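Local coordinates for protein acyl-CoA dehydrogenase (Thermus thermophilus, PDB 2Z1Q) that probably oxidises saturated acyl-CoA thioesters to their 2,3-dehydroacyl forms, passing the electrons to an acceptor by way of bound FAD, at residues 290-293 against 298-301; 284-289 against 566-571. All blocks are in the same frame, centred on the assembly; numbering follows the deposited sequence.

Interaction 1: residues 290-293 against 298-301; sequences VQFG and RFGL. With FAD (flavin-adenine dinucleotide), chain C.
Gln291 and Phe299 bring their backbones only to 9.8 Å, CA to CA, as the loop after helix 252-288 turns back on the start of helix 300-331, and side chains fill the distance. Phe299, just ahead of that second helix, does most of this: its CB points toward residues 290-293, and CG stands anti to the carbonyl carbon (chi1 -65°). Its CZ leads, 3.5 Å from the carbonyl O of Gln291 and 4.1 Å from CB of Phe292, both lying near the ring plane at the edge. Over one face sits the adenine of FAD, with C6A 4.0 Å above the ring centre. Phe292 has positive phi, as does Gly293 after it, and its ring meets the adenine obliquely, CE1 being 3.5 Å from FAD N7A. Gln291 bends at chi2 (-61°), which carries its amide away from Phe299; CG passes 3.7 Å from the phosphate oxygen O2A of FAD. The amide's NE2 makes a weak bond to O of Val290, while OE1 is held by the backbone N of Gly154 and of Asp156, both of the second subunit. A serine in place of Phe299 would probably leave the adenine without the ring that covers it and open a gap beside the Gln291 carbonyl. Two phenylalanines from a short connection between helices thus line the adenine end of an FAD pocket that is completed by the neighbouring subunit, as in acyl-CoA dehydrogenases, where the cofactor lies at a subunit interface.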
loop_
_atom_site.group_PDB
_atom_site.type_symbol
_atom_site.label_atom_id
_atom_site.label_comp_id
_atom_site.label_asym_id
_atom_site.label_seq_id
_atom_site.Cartn_x
_atom_site.Cartn_y
_atom_site.Cartn_z
ATOM N N VAL B 290 20.412 7.910 -12.142
ATOM C CA VAL B 290 21.463 8.591 -11.413
ATOM C C VAL B 290 20.961 9.934 -10.865
ATOM O O VAL B 290 20.432 10.753 -11.604
ATOM C CB VAL B 290 22.715 8.827 -12.324
ATOM C CG1 VAL B 290 23.746 9.651 -11.602
ATOM C CG2 VAL B 290 23.324 7.497 -12.730
ATOM N N GLN B 291 21.090 10.133 -9.557
ATOM C CA GLN B 291 20.714 11.402 -8.931
ATOM C C GLN B 291 21.875 11.785 -8.027
ATOM O O GLN B 291 22.501 10.916 -7.400
ATOM C CB GLN B 291 19.429 11.298 -8.097
ATOM C CG GLN B 291 18.154 11.200 -8.927
ATOM C CD GLN B 291 17.938 12.409 -9.814
ATOM O OE1 GLN B 291 17.523 13.476 -9.348
ATOM N NE2 GLN B 291 18.234 12.253 -11.099
ATOM N N PHE B 292 22.165 13.078 -7.961
ATOM C CA PHE B 292 23.267 13.562 -7.143
ATOM C C PHE B 292 24.552 12.837 -7.543
ATOM O O PHE B 292 25.297 12.356 -6.691
ATOM C CB PHE B 292 22.980 13.344 -5.649
ATOM C CG PHE B 292 21.762 14.080 -5.147
ATOM C CD1 PHE B 292 20.511 13.468 -5.140
ATOM C CD2 PHE B 292 21.867 15.394 -4.702
ATOM C CE1 PHE B 292 19.377 14.158 -4.695
ATOM C CE2 PHE B 292 20.736 16.094 -4.254
ATOM C CZ PHE B 292 19.491 15.476 -4.251
ATOM N N GLY B 293 24.779 12.744 -8.849
ATOM C CA GLY B 293 25.971 12.107 -9.380
ATOM C C GLY B 293 26.268 10.711 -8.882
ATOM O O GLY B 293 27.411 10.395 -8.544
ATOM N N ARG B 298 22.957 3.245 -4.838
ATOM C CA ARG B 298 24.094 3.372 -3.929
ATOM C C ARG B 298 23.707 4.071 -2.625
ATOM O O ARG B 298 24.480 4.078 -1.662
ATOM C CB ARG B 298 25.240 4.145 -4.596
ATOM C CG ARG B 298 25.940 3.389 -5.713
ATOM C CD ARG B 298 26.523 2.082 -5.213
ATOM N NE ARG B 298 27.241 1.365 -6.263
ATOM C CZ ARG B 298 26.670 0.774 -7.312
ATOM N NH1 ARG B 298 27.427 0.152 -8.207
ATOM N NH2 ARG B 298 25.349 0.795 -7.466
ATOM N N PHE B 299 22.516 4.662 -2.599
ATOM C CA PHE B 299 22.068 5.341 -1.393
ATOM C C PHE B 299 21.541 4.335 -0.385
ATOM O O PHE B 299 20.917 3.329 -0.757
ATOM C CB PHE B 299 20.983 6.363 -1.721
ATOM C CG PHE B 299 21.462 7.490 -2.585
ATOM C CD1 PHE B 299 20.814 7.792 -3.777
ATOM C CD2 PHE B 299 22.564 8.254 -2.210
ATOM C CE1 PHE B 299 21.252 8.837 -4.584
ATOM C CE2 PHE B 299 23.011 9.303 -3.014
ATOM C CZ PHE B 299 22.354 9.590 -4.201
ATOM N N GLY B 300 21.791 4.622 0.889
ATOM C CA GLY B 300 21.351 3.732 1.942
ATOM C C GLY B 300 19.877 3.352 1.932
ATOM O O GLY B 300 19.555 2.176 1.956
ATOM N N LEU B 301 18.981 4.340 1.883
ATOM C CA LEU B 301 17.535 4.069 1.905
ATOM C C LEU B 301 17.038 3.196 0.752
ATOM O O LEU B 301 16.109 2.404 0.930
ATOM C CB LEU B 301 16.750 5.380 1.958
ATOM C CG LEU B 301 16.994 6.219 3.218
ATOM C CD1 LEU B 301 16.225 7.521 3.144
ATOM C CD2 LEU B 301 16.578 5.433 4.447
HETATM P PA FAD C . 13.735 9.374 -9.031
HETATM O O1A FAD C . 12.346 9.130 -9.338
HETATM O O2A FAD C . 14.693 10.265 -9.954
HETATM O O5B FAD C . 14.158 9.200 -7.522
HETATM C C5B FAD C . 14.278 7.825 -7.187
HETATM C C4B FAD C . 14.855 7.916 -5.817
HETATM O O4B FAD C . 14.846 9.048 -5.016
HETATM C C3B FAD C . 14.880 6.650 -4.855
HETATM O O3B FAD C . 15.969 5.783 -5.205
HETATM C C2B FAD C . 15.063 7.511 -3.546
HETATM O O2B FAD C . 15.682 6.830 -2.439
HETATM C C1B FAD C . 15.885 8.479 -4.311
HETATM N N9A FAD C . 16.824 9.378 -3.674
HETATM C C8A FAD C . 17.197 10.553 -4.274
HETATM N N7A FAD C . 18.065 11.171 -3.568
HETATM C C5A FAD C . 18.305 10.468 -2.443
HETATM C C6A FAD C . 19.133 10.650 -1.303
HETATM N N6A FAD C . 19.916 11.778 -1.208
HETATM N N1A FAD C . 19.113 9.696 -0.326
HETATM C C2A FAD C . 18.369 8.595 -0.430
HETATM N N3A FAD C . 17.595 8.393 -1.482
HETATM C C4A FAD C . 17.509 9.288 -2.508
HETATM N N1 FAD C . 7.458 19.031 -10.560
HETATM C C2 FAD C . 7.430 20.364 -10.639
HETATM O O2 FAD C . 8.497 20.963 -10.717
HETATM N N3 FAD C . 6.269 21.084 -10.657
HETATM C C4 FAD C . 5.031 20.474 -10.595
HETATM O O4 FAD C . 4.000 21.116 -10.620
HETATM C C4X FAD C . 4.995 19.003 -10.529
HETATM N N5 FAD C . 3.859 18.298 -10.501
HETATM C C5X FAD C . 3.857 16.939 -10.496
HETATM C C6 FAD C . 2.618 16.191 -10.528
HETATM C C7 FAD C . 2.651 14.790 -10.563
HETATM C C7M FAD C . 1.342 14.033 -10.633
HETATM C C8 FAD C . 3.896 14.084 -10.529
HETATM C C8M FAD C . 3.955 12.572 -10.570
HETATM C C9 FAD C . 5.093 14.785 -10.483
HETATM C C9A FAD C . 5.102 16.221 -10.454
HETATM N N10 FAD C . 6.330 16.929 -10.464
HETATM C C10 FAD C . 6.333 18.296 -10.503
HETATM C "C1'" FAD C . 7.536 16.127 -10.452
HETATM C "C2'" FAD C . 8.248 15.963 -9.105
HETATM O "O2'" FAD C . 8.794 17.202 -8.639
HETATM C "C3'" FAD C . 9.301 14.987 -9.455
HETATM O "O3'" FAD C . 8.637 13.770 -9.894
HETATM C "C4'" FAD C . 10.205 14.598 -8.326
HETATM O "O4'" FAD C . 10.935 15.716 -7.804
HETATM C "C5'" FAD C . 11.044 13.577 -9.018
HETATM O "O5'" FAD C . 11.946 12.941 -8.250
HETATM P P FAD C . 12.398 11.801 -9.291
HETATM O O1P FAD C . 11.194 11.114 -9.801
HETATM O O2P FAD C . 13.204 12.477 -10.541
HETATM O O3P FAD C . 13.312 10.813 -8.361
#

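Interaction 2: residues 284-289 against 566-571. With FAD (flavin-adenine dinucleotide), chain C.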
loop_
_atom_site.group_PDB
_atom_site.type_symbol
_atom_site.label_atom_id
_atom_site.label_comp_id
_atom_site.label_asym_id
_atom_site.label_seq_id
_atom_site.Cartn_x
_atom_site.Cartn_y
_atom_site.Cartn_z
ATOM N N GLN B 284 16.816 -2.899 -11.688
ATOM C CA GLN B 284 17.265 -2.317 -12.943
ATOM C C GLN B 284 17.224 -0.811 -12.918
ATOM O O GLN B 284 18.180 -0.153 -13.342
ATOM C CB GLN B 284 16.415 -2.839 -14.095
ATOM C CG GLN B 284 16.638 -4.307 -14.341
ATOM C CD GLN B 284 15.604 -4.912 -15.257
ATOM O OE1 GLN B 284 15.787 -6.017 -15.754
ATOM N NE2 GLN B 284 14.501 -4.195 -15.478
ATOM N N TYR B 285 16.116 -0.257 -12.430
ATOM C CA TYR B 285 15.975 1.185 -12.366
ATOM C C TYR B 285 16.979 1.773 -11.370
ATOM O O TYR B 285 17.548 2.838 -11.627
ATOM C CB TYR B 285 14.543 1.576 -11.973
ATOM C CG TYR B 285 14.260 3.047 -12.136
ATOM C CD1 TYR B 285 14.095 3.610 -13.404
ATOM C CD2 TYR B 285 14.215 3.888 -11.030
ATOM C CE1 TYR B 285 13.891 4.979 -13.565
ATOM C CE2 TYR B 285 14.016 5.271 -11.179
ATOM C CZ TYR B 285 13.853 5.803 -12.448
ATOM O OH TYR B 285 13.645 7.153 -12.601
ATOM N N ALA B 286 17.205 1.081 -10.247
ATOM C CA ALA B 286 18.149 1.548 -9.227
ATOM C C ALA B 286 19.578 1.660 -9.795
ATOM O O ALA B 286 20.366 2.486 -9.353
ATOM C CB ALA B 286 18.138 0.602 -8.010
ATOM N N THR B 287 19.893 0.823 -10.780
ATOM C CA THR B 287 21.218 0.846 -11.395
ATOM C C THR B 287 21.355 1.933 -12.462
ATOM O O THR B 287 22.399 2.564 -12.568
ATOM C CB THR B 287 21.566 -0.519 -12.032
ATOM O OG1 THR B 287 21.477 -1.553 -11.039
ATOM C CG2 THR B 287 22.986 -0.486 -12.570
ATOM N N GLN B 288 20.295 2.157 -13.233
ATOM C CA GLN B 288 20.323 3.168 -14.295
ATOM C C GLN B 288 20.060 4.601 -13.870
ATOM O O GLN B 288 20.695 5.522 -14.368
ATOM C CB GLN B 288 19.327 2.805 -15.392
ATOM C CG GLN B 288 19.645 1.500 -16.075
ATOM C CD GLN B 288 21.050 1.483 -16.648
ATOM O OE1 GLN B 288 21.381 2.269 -17.547
ATOM N NE2 GLN B 288 21.891 0.589 -16.129
ATOM N N ARG B 289 19.119 4.803 -12.960
ATOM C CA ARG B 289 18.795 6.155 -12.527
ATOM C C ARG B 289 19.903 6.771 -11.694
ATOM O O ARG B 289 20.285 6.236 -10.657
ATOM C CB ARG B 289 17.495 6.168 -11.721
ATOM C CG ARG B 289 17.081 7.564 -11.263
ATOM C CD ARG B 289 16.797 8.483 -12.452
ATOM N NE ARG B 289 16.196 9.748 -12.036
ATOM C CZ ARG B 289 15.783 10.700 -12.869
ATOM N NH1 ARG B 289 15.248 11.813 -12.392
ATOM N NH2 ARG B 289 15.912 10.547 -14.180
ATOM N N ALA B 566 23.805 -7.659 -3.727
ATOM C CA ALA B 566 23.540 -8.874 -4.492
ATOM C C ALA B 566 22.394 -8.657 -5.486
ATOM O O ALA B 566 22.409 -9.197 -6.594
ATOM C CB ALA B 566 23.198 -10.020 -3.552
ATOM N N VAL B 567 21.399 -7.872 -5.072
ATOM C CA VAL B 567 20.248 -7.580 -5.919
ATOM C C VAL B 567 20.716 -6.776 -7.124
ATOM O O VAL B 567 20.422 -7.128 -8.266
ATOM C CB VAL B 567 19.154 -6.790 -5.134
ATOM C CG1 VAL B 567 18.089 -6.248 -6.091
ATOM C CG2 VAL B 567 18.492 -7.707 -4.114
ATOM N N LEU B 568 21.456 -5.701 -6.868
ATOM C CA LEU B 568 21.957 -4.861 -7.946
ATOM C C LEU B 568 22.906 -5.648 -8.831
ATOM O O LEU B 568 22.994 -5.398 -10.031
ATOM C CB LEU B 568 22.662 -3.628 -7.380
ATOM C CG LEU B 568 21.767 -2.625 -6.640
ATOM C CD1 LEU B 568 22.601 -1.544 -5.976
ATOM C CD2 LEU B 568 20.792 -2.005 -7.625
ATOM N N GLU B 569 23.615 -6.602 -8.237
ATOM C CA GLU B 569 24.550 -7.423 -8.987
ATOM C C GLU B 569 23.814 -8.386 -9.909
ATOM O O GLU B 569 24.197 -8.562 -11.067
ATOM C CB GLU B 569 25.454 -8.216 -8.035
ATOM C CG GLU B 569 26.169 -9.378 -8.705
ATOM C CD GLU B 569 27.114 -8.920 -9.798
ATOM O OE1 GLU B 569 27.408 -9.730 -10.705
ATOM O OE2 GLU B 569 27.567 -7.754 -9.744
ATOM N N ALA B 570 22.760 -9.007 -9.389
ATOM C CA ALA B 570 21.979 -9.959 -10.165
ATOM C C ALA B 570 20.888 -9.277 -10.983
ATOM O O ALA B 570 20.256 -9.905 -11.829
ATOM C CB ALA B 570 21.358 -10.996 -9.240
ATOM N N GLY B 571 20.671 -7.992 -10.727
ATOM C CA GLY B 571 19.644 -7.260 -11.449
ATOM C C GLY B 571 18.254 -7.714 -11.055
ATOM O O GLY B 571 17.325 -7.673 -11.862
HETATM P PA FAD C . 13.735 9.374 -9.031
HETATM O O1A FAD C . 12.346 9.130 -9.338
HETATM O O2A FAD C . 14.693 10.265 -9.954
HETATM O O5B FAD C . 14.158 9.200 -7.522
HETATM C C5B FAD C . 14.278 7.825 -7.187
HETATM C C4B FAD C . 14.855 7.916 -5.817
HETATM O O4B FAD C . 14.846 9.048 -5.016
HETATM C C3B FAD C . 14.880 6.650 -4.855
HETATM O O3B FAD C . 15.969 5.783 -5.205
HETATM C C2B FAD C . 15.063 7.511 -3.546
HETATM O O2B FAD C . 15.682 6.830 -2.439
HETATM C C1B FAD C . 15.885 8.479 -4.311
HETATM N N9A FAD C . 16.824 9.378 -3.674
HETATM C C8A FAD C . 17.197 10.553 -4.274
HETATM N N7A FAD C . 18.065 11.171 -3.568
HETATM C C5A FAD C . 18.305 10.468 -2.443
HETATM C C6A FAD C . 19.133 10.650 -1.303
HETATM N N6A FAD C . 19.916 11.778 -1.208
HETATM N N1A FAD C . 19.113 9.696 -0.326
HETATM C C2A FAD C . 18.369 8.595 -0.430
HETATM N N3A FAD C . 17.595 8.393 -1.482
HETATM C C4A FAD C . 17.509 9.288 -2.508
HETATM N N1 FAD C . 7.458 19.031 -10.560
HETATM C C2 FAD C . 7.430 20.364 -10.639
HETATM O O2 FAD C . 8.497 20.963 -10.717
HETATM N N3 FAD C . 6.269 21.084 -10.657
HETATM C C4 FAD C . 5.031 20.474 -10.595
HETATM O O4 FAD C . 4.000 21.116 -10.620
HETATM C C4X FAD C . 4.995 19.003 -10.529
HETATM N N5 FAD C . 3.859 18.298 -10.501
HETATM C C5X FAD C . 3.857 16.939 -10.496
HETATM C C6 FAD C . 2.618 16.191 -10.528
HETATM C C7 FAD C . 2.651 14.790 -10.563
HETATM C C7M FAD C . 1.342 14.033 -10.633
HETATM C C8 FAD C . 3.896 14.084 -10.529
HETATM C C8M FAD C . 3.955 12.572 -10.570
HETATM C C9 FAD C . 5.093 14.785 -10.483
HETATM C C9A FAD C . 5.102 16.221 -10.454
HETATM N N10 FAD C . 6.330 16.929 -10.464
HETATM C C10 FAD C . 6.333 18.296 -10.503
HETATM C "C1'" FAD C . 7.536 16.127 -10.452
HETATM C "C2'" FAD C . 8.248 15.963 -9.105
HETATM O "O2'" FAD C . 8.794 17.202 -8.639
HETATM C "C3'" FAD C . 9.301 14.987 -9.455
HETATM O "O3'" FAD C . 8.637 13.770 -9.894
HETATM C "C4'" FAD C . 10.205 14.598 -8.326
HETATM O "O4'" FAD C . 10.935 15.716 -7.804
HETATM C "C5'" FAD C . 11.044 13.577 -9.018
HETATM O "O5'" FAD C . 11.946 12.941 -8.250
HETATM P P FAD C . 12.398 11.801 -9.291
HETATM O O1P FAD C . 11.194 11.114 -9.801
HETATM O O2P FAD C . 13.204 12.477 -10.541
HETATM O O3P FAD C . 13.312 10.813 -8.361
HETATM O O HOH W 1 20.802 -4.025 -11.113
#
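The guanidinium of Arg289 meets FAD at its edge, with the phosphate oxygen O2A close to its plane, while the Tyr285 ring has Arg289 CB over one face, 3.6 Å above the plane and shifted toward the rim. The Tyr285 ring also stacks with His373. O2A is gripped twice: NE of Arg289 donates to it over 2.6 Å at 135°, and NH1 adds a weak bond. NH1 also reaches O2P on the other phosphate, 2.8 Å away but again weakly, and so spans the diphosphate. CG of Arg289 anti to N (chi1 -179°) and a bend at chi2 (63°) bring NE and NH1 to these phosphates. Its NH2 turns to the carbonyl O of Pro151 in the second subunit.

Where helix 252-288 meets helix 556-570, the apolar core is one methyl, CD2 of Leu568. It lies 3.7 Å from CB of Ala286 and 3.5 Å from OG1 of Thr287; the threonine and leucine side chains run antiparallel past each other. Leu306 of helix 300-331 packs on both Ala286 and Leu568. The Thr287 hydroxyl is bonded to the backbone O of Ala283 in its own helix, and a water 2.6 Å from OG1 of Thr287 donates to the carbonyl O of Leu568. A second, looser touch sets CG of Gln284 beside O of Gly571, whose phi is positive where the helix ends. Between the two helices the chemistry is thus apolar contact plus one water bridge, whereas Arg289, just past the helix end, offers a cation that probably offsets the negative charge of the diphosphate.

Interactions 1 and 2 have centres 12 Å apart. Helix 252-288 ends within interaction 2, the short connection that follows supplies 290-293, and helix 300-331 begins within interaction 1; helix 556-570 comes much later and returns against the first helix. Interaction 1 therefore falls within the length of chain whose ends interaction 2 brings together. The two meet directly where NH2 of Arg298 packs 3.9 Å from CD1 of Leu568. Both touch the same FAD, interaction 1 mainly at the adenine, with Gln291 also beside O2A, and interaction 2 at the diphosphate through Arg289, so a single helix-to-helix turn serves both regions of the cofactor while the C-terminal helix packs nearby.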